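PDB 4P27: venom allergen-like (VAL) 4 protein from Schistosoma mansoni, which binds lipids and is a probably secreted member of the SCP/TAPS (CAP) family that lacks the prototypical CAP sequence motifs. Local coordinates for residues M88-F100 against N106-N118. Sequence-based numbering, arbitrary orientation.
Sequences MKDWLEEYKNYNF and NGDCKNYKQMVWN. With NAG (2-acetamido-2-deoxy-beta-D-glucopyranose), chain B.
The buried carboxylate of Glu94 meets the N-terminal end of helix 110-115. Tyr112 N donates to Glu94 OE1 over 3.2 Å, nearly straight but from above the carboxylate plane. Asn111 N adds a weak bond to the same oxygen. Asn111 ND2 holds the other oxygen, Glu94 OE2, on its syn side at 2.7 Å. These three N-H groups together probably limit rotation of the carboxylate. The helix end probably helps stabilise its charge, though Asp108 OD2 lies only 3.5 Å from Glu94 OE2. The Asp108 side chain itself caps the helix through Lys110 N.

One turn on, Asn97 grips the incoming loop twice. Its ND2 donates to Asp108 O at 2.9 Å, and its main-chain O accepts from Asn106 N.

Tyr95 CB sits over the centre of the Tyr112 ring, 3.6 Å from its centroid, a CH-pi contact. Tyr112 CG is anti to the backbone N (chi1 169°), which turns the face of the ring to Tyr95 CB. Lys113 CG lies over one face of Tyr98, and Cys109 SG stands at that ring's edge. The Asn111 amide lies over one face of Trp91, near CD1 at the rim, its plane 23° from the ring, while Met115 SD touches Trp91 CB at 3.8 Å.

The axes of helices 88-93 and 110-115 cross at -90°, 7.5 Å apart. Within the CAP domain, the contact joins helix 84-93 to the short helix 110-115 beside the central sheet. The Cys105-Cys109 disulfide ties the residue just before helix 110-115 to the small hairpin of strands 98-99 and 104-105. Met115 packs on helix 6-22, and Trp91 reaches strands 75-81 and 133-141 of the central sheet, hydrogen-bonding to Leu78 O through NE1.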
loop_
_atom_site.group_PDB
_atom_site.type_symbol
_atom_site.label_atom_id
_atom_site.label_comp_id
_atom_site.label_asym_id
_atom_site.label_seq_id
_atom_site.Cartn_x
_atom_site.Cartn_y
_atom_site.Cartn_z
ATOM N N MET A 88 -8.764 3.042 1.648
ATOM C CA MET A 88 -8.020 1.823 2.036
ATOM C C MET A 88 -8.712 0.643 1.408
ATOM O O MET A 88 -8.067 -0.266 0.866
ATOM C CB MET A 88 -7.942 1.602 3.556
ATOM C CG MET A 88 -7.108 2.593 4.376
ATOM S SD MET A 88 -5.459 2.774 3.613
ATOM C CE MET A 88 -5.512 4.238 2.569
ATOM N N LYS A 89 -10.043 0.680 1.443
ATOM C CA LYS A 89 -10.856 -0.408 0.974
ATOM C C LYS A 89 -10.815 -0.487 -0.559
ATOM O O LYS A 89 -10.799 -1.570 -1.139
ATOM C CB LYS A 89 -12.300 -0.164 1.398
ATOM C CG LYS A 89 -13.071 -1.460 1.473
ATOM C CD LYS A 89 -14.547 -1.336 1.082
ATOM C CE LYS A 89 -15.248 -2.634 1.504
ATOM N NZ LYS A 89 -16.719 -2.527 1.699
ATOM N N ASP A 90 -10.835 0.665 -1.213
ATOM C CA ASP A 90 -10.607 0.681 -2.635
ATOM C C ASP A 90 -9.242 0.038 -3.056
ATOM O O ASP A 90 -9.156 -0.767 -4.015
ATOM C CB ASP A 90 -10.663 2.109 -3.118
ATOM C CG ASP A 90 -10.428 2.220 -4.589
ATOM O OD1 ASP A 90 -11.169 1.588 -5.333
ATOM O OD2 ASP A 90 -9.514 2.937 -5.041
ATOM N N TRP A 91 -8.167 0.412 -2.368
ATOM C CA TRP A 91 -6.873 -0.198 -2.684
ATOM C C TRP A 91 -6.950 -1.716 -2.463
ATOM O O TRP A 91 -6.518 -2.519 -3.310
ATOM C CB TRP A 91 -5.778 0.379 -1.758
ATOM C CG TRP A 91 -5.405 1.775 -2.033
ATOM C CD1 TRP A 91 -5.821 2.559 -3.044
ATOM C CD2 TRP A 91 -4.518 2.564 -1.222
ATOM N NE1 TRP A 91 -5.246 3.858 -2.922
ATOM C CE2 TRP A 91 -4.428 3.834 -1.798
ATOM C CE3 TRP A 91 -3.745 2.279 -0.052
ATOM C CZ2 TRP A 91 -3.637 4.843 -1.242
ATOM C CZ3 TRP A 91 -3.002 3.282 0.470
ATOM C CH2 TRP A 91 -2.959 4.544 -0.094
ATOM N N LEU A 92 -7.445 -2.131 -1.301
ATOM C CA LEU A 92 -7.519 -3.570 -0.984
ATOM C C LEU A 92 -8.280 -4.417 -2.045
ATOM O O LEU A 92 -7.825 -5.481 -2.478
ATOM C CB LEU A 92 -8.151 -3.746 0.445
ATOM C CG LEU A 92 -8.600 -5.196 0.773
ATOM C CD1 LEU A 92 -7.403 -6.134 0.843
ATOM C CD2 LEU A 92 -9.361 -5.239 2.113
ATOM N N GLU A 93 -9.439 -3.937 -2.473
ATOM C CA GLU A 93 -10.365 -4.788 -3.216
ATOM C C GLU A 93 -9.913 -4.924 -4.639
ATOM O O GLU A 93 -10.520 -5.665 -5.390
ATOM C CB GLU A 93 -11.755 -4.191 -3.247
ATOM C CG GLU A 93 -12.133 -3.691 -1.894
ATOM C CD GLU A 93 -13.341 -4.353 -1.386
ATOM O OE1 GLU A 93 -13.228 -5.501 -0.965
ATOM O OE2 GLU A 93 -14.383 -3.706 -1.437
ATOM N N GLU A 94 -8.842 -4.241 -5.000
ATOM C CA GLU A 94 -8.173 -4.597 -6.205
ATOM C C GLU A 94 -7.713 -6.022 -6.215
ATOM O O GLU A 94 -7.318 -6.495 -7.279
ATOM C CB GLU A 94 -6.943 -3.725 -6.418
ATOM C CG GLU A 94 -7.274 -2.276 -6.620
ATOM C CD GLU A 94 -6.020 -1.498 -6.931
ATOM O OE1 GLU A 94 -4.881 -2.063 -6.931
ATOM O OE2 GLU A 94 -6.166 -0.314 -7.158
ATOM N N TYR A 95 -7.738 -6.723 -5.069
ATOM C CA TYR A 95 -7.452 -8.147 -5.104
ATOM C C TYR A 95 -8.422 -8.940 -6.023
ATOM O O TYR A 95 -8.068 -10.022 -6.483
ATOM C CB TYR A 95 -7.458 -8.759 -3.675
ATOM C CG TYR A 95 -8.826 -8.988 -3.059
ATOM C CD1 TYR A 95 -9.662 -10.027 -3.504
ATOM C CD2 TYR A 95 -9.263 -8.197 -1.991
ATOM C CE1 TYR A 95 -10.893 -10.261 -2.897
ATOM C CE2 TYR A 95 -10.497 -8.388 -1.410
ATOM C CZ TYR A 95 -11.300 -9.433 -1.850
ATOM O OH TYR A 95 -12.516 -9.627 -1.224
ATOM N N LYS A 96 -9.620 -8.393 -6.290
ATOM C CA LYS A 96 -10.553 -9.016 -7.239
ATOM C C LYS A 96 -10.010 -9.058 -8.657
ATOM O O LYS A 96 -10.519 -9.804 -9.447
ATOM C CB LYS A 96 -11.870 -8.297 -7.231
ATOM C CG LYS A 96 -12.551 -8.507 -5.904
ATOM C CD LYS A 96 -13.607 -7.470 -5.597
ATOM C CE LYS A 96 -14.463 -8.135 -4.545
ATOM N NZ LYS A 96 -15.185 -7.170 -3.699
ATOM N N ASN A 97 -8.989 -8.260 -8.972
ATOM C CA ASN A 97 -8.518 -8.141 -10.314
ATOM C C ASN A 97 -7.271 -8.925 -10.477
ATOM O O ASN A 97 -6.721 -8.951 -11.574
ATOM C CB ASN A 97 -8.199 -6.688 -10.654
ATOM C CG ASN A 97 -9.378 -5.744 -10.427
ATOM O OD1 ASN A 97 -10.528 -6.112 -10.612
ATOM N ND2 ASN A 97 -9.086 -4.520 -10.029
ATOM N N TYR A 98 -6.753 -9.509 -9.397
ATOM C CA TYR A 98 -5.362 -10.033 -9.466
ATOM C C TYR A 98 -5.346 -11.547 -9.557
ATOM O O TYR A 98 -6.027 -12.166 -8.832
ATOM C CB TYR A 98 -4.526 -9.560 -8.271
ATOM C CG TYR A 98 -3.122 -10.049 -8.347
ATOM C CD1 TYR A 98 -2.274 -9.692 -9.446
ATOM C CD2 TYR A 98 -2.610 -10.884 -7.382
ATOM C CE1 TYR A 98 -0.993 -10.116 -9.523
ATOM C CE2 TYR A 98 -1.285 -11.327 -7.451
ATOM C CZ TYR A 98 -0.499 -10.936 -8.529
ATOM O OH TYR A 98 0.772 -11.407 -8.631
ATOM N N ASN A 99 -4.623 -12.128 -10.515
ATOM C CA ASN A 99 -4.364 -13.543 -10.560
ATOM C C ASN A 99 -2.971 -13.849 -10.213
ATOM O O ASN A 99 -2.066 -13.690 -11.027
ATOM C CB ASN A 99 -4.654 -14.131 -11.975
ATOM C CG ASN A 99 -4.410 -15.669 -12.090
ATOM O OD1 ASN A 99 -3.669 -16.282 -11.352
ATOM N ND2 ASN A 99 -4.937 -16.235 -13.123
ATOM N N PHE A 100 -2.791 -14.440 -9.030
ATOM C CA PHE A 100 -1.460 -14.716 -8.547
ATOM C C PHE A 100 -0.731 -15.757 -9.432
ATOM O O PHE A 100 0.489 -15.633 -9.746
ATOM C CB PHE A 100 -1.650 -15.182 -7.096
ATOM C CG PHE A 100 -0.388 -15.454 -6.369
ATOM C CD1 PHE A 100 0.358 -16.630 -6.629
ATOM C CD2 PHE A 100 0.087 -14.546 -5.424
ATOM C CE1 PHE A 100 1.542 -16.871 -5.964
ATOM C CE2 PHE A 100 1.303 -14.788 -4.799
ATOM C CZ PHE A 100 1.995 -15.960 -5.031
ATOM N N ASN A 106 -6.427 -8.049 -14.351
ATOM C CA ASN A 106 -7.543 -7.455 -15.008
ATOM C C ASN A 106 -8.007 -6.065 -14.498
ATOM O O ASN A 106 -8.868 -5.986 -13.638
ATOM C CB ASN A 106 -8.703 -8.455 -14.916
ATOM C CG ASN A 106 -9.838 -8.097 -15.838
ATOM O OD1 ASN A 106 -9.632 -7.835 -17.019
ATOM N ND2 ASN A 106 -11.040 -8.038 -15.299
ATOM N N GLY A 107 -7.492 -4.978 -15.084
ATOM C CA GLY A 107 -7.707 -3.631 -14.525
ATOM C C GLY A 107 -6.505 -3.202 -13.682
ATOM O O GLY A 107 -5.371 -3.342 -14.085
ATOM N N ASP A 108 -6.763 -2.699 -12.495
ATOM C CA ASP A 108 -5.684 -2.177 -11.655
ATOM C C ASP A 108 -5.552 -3.013 -10.402
ATOM O O ASP A 108 -6.521 -3.200 -9.691
ATOM C CB ASP A 108 -5.934 -0.714 -11.276
ATOM C CG ASP A 108 -4.650 -0.018 -10.683
ATOM O OD1 ASP A 108 -3.487 -0.475 -10.854
ATOM O OD2 ASP A 108 -4.811 1.021 -10.039
ATOM N N CYS A 109 -4.331 -3.501 -10.197
ATOM C CA CYS A 109 -3.831 -4.304 -9.096
ATOM C C CYS A 109 -2.685 -3.638 -8.352
ATOM O O CYS A 109 -2.240 -4.211 -7.386
ATOM C CB CYS A 109 -3.283 -5.657 -9.663
ATOM S SG CYS A 109 -4.691 -6.507 -10.408
ATOM N N LYS A 110 -2.183 -2.487 -8.800
ATOM C CA LYS A 110 -0.921 -1.966 -8.230
ATOM C C LYS A 110 -1.064 -1.636 -6.742
ATOM O O LYS A 110 -0.134 -1.823 -6.014
ATOM C CB LYS A 110 -0.460 -0.635 -8.792
ATOM C CG LYS A 110 -0.241 -0.405 -10.256
ATOM C CD LYS A 110 -0.169 1.149 -10.383
ATOM C CE LYS A 110 0.056 1.631 -11.816
ATOM N NZ LYS A 110 0.208 0.440 -12.710
ATOM N N ASN A 111 -2.185 -1.060 -6.319
ATOM C CA ASN A 111 -2.298 -0.668 -4.906
ATOM C C ASN A 111 -2.350 -1.918 -4.024
ATOM O O ASN A 111 -1.664 -1.998 -3.053
ATOM C CB ASN A 111 -3.590 0.171 -4.738
ATOM C CG ASN A 111 -3.515 1.457 -5.544
ATOM O OD1 ASN A 111 -2.534 2.167 -5.447
ATOM N ND2 ASN A 111 -4.491 1.696 -6.426
ATOM N N TYR A 112 -3.223 -2.887 -4.349
ATOM C CA TYR A 112 -3.262 -4.165 -3.626
ATOM C C TYR A 112 -1.902 -4.881 -3.554
ATOM O O TYR A 112 -1.412 -5.281 -2.461
ATOM C CB TYR A 112 -4.351 -5.088 -4.258
ATOM C CG TYR A 112 -4.217 -6.490 -3.696
ATOM C CD1 TYR A 112 -4.558 -6.759 -2.385
ATOM C CD2 TYR A 112 -3.622 -7.515 -4.461
ATOM C CE1 TYR A 112 -4.380 -8.048 -1.852
ATOM C CE2 TYR A 112 -3.462 -8.805 -3.947
ATOM C CZ TYR A 112 -3.818 -9.036 -2.629
ATOM O OH TYR A 112 -3.651 -10.251 -2.059
ATOM N N LYS A 113 -1.212 -5.030 -4.711
ATOM C CA LYS A 113 0.064 -5.705 -4.710
ATOM C C LYS A 113 1.125 -5.043 -3.817
ATOM O O LYS A 113 1.874 -5.733 -3.140
ATOM C CB LYS A 113 0.665 -5.891 -6.150
ATOM C CG LYS A 113 -0.129 -6.827 -7.070
ATOM C CD LYS A 113 0.529 -6.880 -8.474
ATOM C CE LYS A 113 1.794 -7.736 -8.451
ATOM N NZ LYS A 113 2.324 -7.893 -9.877
ATOM N N GLN A 114 1.177 -3.721 -3.834
ATOM C CA GLN A 114 2.079 -3.001 -2.983
ATOM C C GLN A 114 1.714 -3.230 -1.496
ATOM O O GLN A 114 2.623 -3.327 -0.664
ATOM C CB GLN A 114 2.017 -1.495 -3.292
ATOM C CG GLN A 114 2.923 -0.694 -2.368
ATOM C CD GLN A 114 4.439 -1.059 -2.586
ATOM O OE1 GLN A 114 5.074 -0.506 -3.478
ATOM N NE2 GLN A 114 5.011 -1.906 -1.731
ATOM N N MET A 115 0.403 -3.277 -1.171
ATOM C CA MET A 115 0.021 -3.485 0.260
ATOM C C MET A 115 0.446 -4.848 0.763
ATOM O O MET A 115 0.768 -4.967 1.905
ATOM C CB MET A 115 -1.506 -3.367 0.471
ATOM C CG MET A 115 -2.009 -1.888 0.320
ATOM S SD MET A 115 -3.822 -1.844 0.568
ATOM C CE MET A 115 -3.885 -2.076 2.274
ATOM N N VAL A 116 0.478 -5.879 -0.085
ATOM C CA VAL A 116 0.869 -7.214 0.385
ATOM C C VAL A 116 2.293 -7.618 -0.054
ATOM O O VAL A 116 2.650 -8.772 0.009
ATOM C CB VAL A 116 -0.135 -8.324 -0.023
ATOM C CG1 VAL A 116 -1.501 -8.137 0.687
ATOM C CG2 VAL A 116 -0.289 -8.470 -1.557
ATOM N N TRP A 117 3.111 -6.616 -0.348
ATOM C CA TRP A 117 4.434 -6.842 -0.911
ATOM C C TRP A 117 5.305 -7.362 0.173
ATOM O O TRP A 117 5.489 -6.728 1.246
ATOM C CB TRP A 117 5.017 -5.564 -1.573
ATOM C CG TRP A 117 6.184 -5.976 -2.429
ATOM C CD1 TRP A 117 7.531 -5.925 -2.096
ATOM C CD2 TRP A 117 6.097 -6.524 -3.745
ATOM N NE1 TRP A 117 8.304 -6.451 -3.165
ATOM C CE2 TRP A 117 7.437 -6.820 -4.179
ATOM C CE3 TRP A 117 5.011 -6.822 -4.605
ATOM C CZ2 TRP A 117 7.715 -7.393 -5.447
ATOM C CZ3 TRP A 117 5.308 -7.357 -5.891
ATOM C CH2 TRP A 117 6.651 -7.627 -6.260
ATOM N N ASN A 118 5.837 -8.553 -0.045
ATOM C CA ASN A 118 6.525 -9.233 1.089
ATOM C C ASN A 118 7.838 -8.588 1.570
ATOM O O ASN A 118 8.132 -8.639 2.775
ATOM C CB ASN A 118 6.747 -10.722 0.772
ATOM C CG ASN A 118 7.832 -10.928 -0.279
ATOM O OD1 ASN A 118 8.095 -10.047 -1.149
ATOM N ND2 ASN A 118 8.423 -12.111 -0.258
HETATM C C1 NAG B . 9.509 -12.575 -0.952
HETATM C C2 NAG B . 10.553 -13.418 -0.201
HETATM C C3 NAG B . 11.569 -14.040 -1.108
HETATM C C4 NAG B . 10.839 -14.761 -2.206
HETATM C C5 NAG B . 10.013 -13.755 -2.977
HETATM C C6 NAG B . 9.423 -14.442 -4.179
HETATM C C7 NAG B . 10.796 -12.443 1.946
HETATM C C8 NAG B . 11.570 -11.540 2.827
HETATM N N2 NAG B . 11.292 -12.668 0.765
HETATM O O3 NAG B . 12.380 -14.931 -0.354
HETATM O O4 NAG B . 11.768 -15.365 -3.052
HETATM O O5 NAG B . 9.029 -13.211 -2.118
HETATM O O6 NAG B . 8.548 -13.595 -4.883
HETATM O O7 NAG B . 9.764 -12.904 2.326
#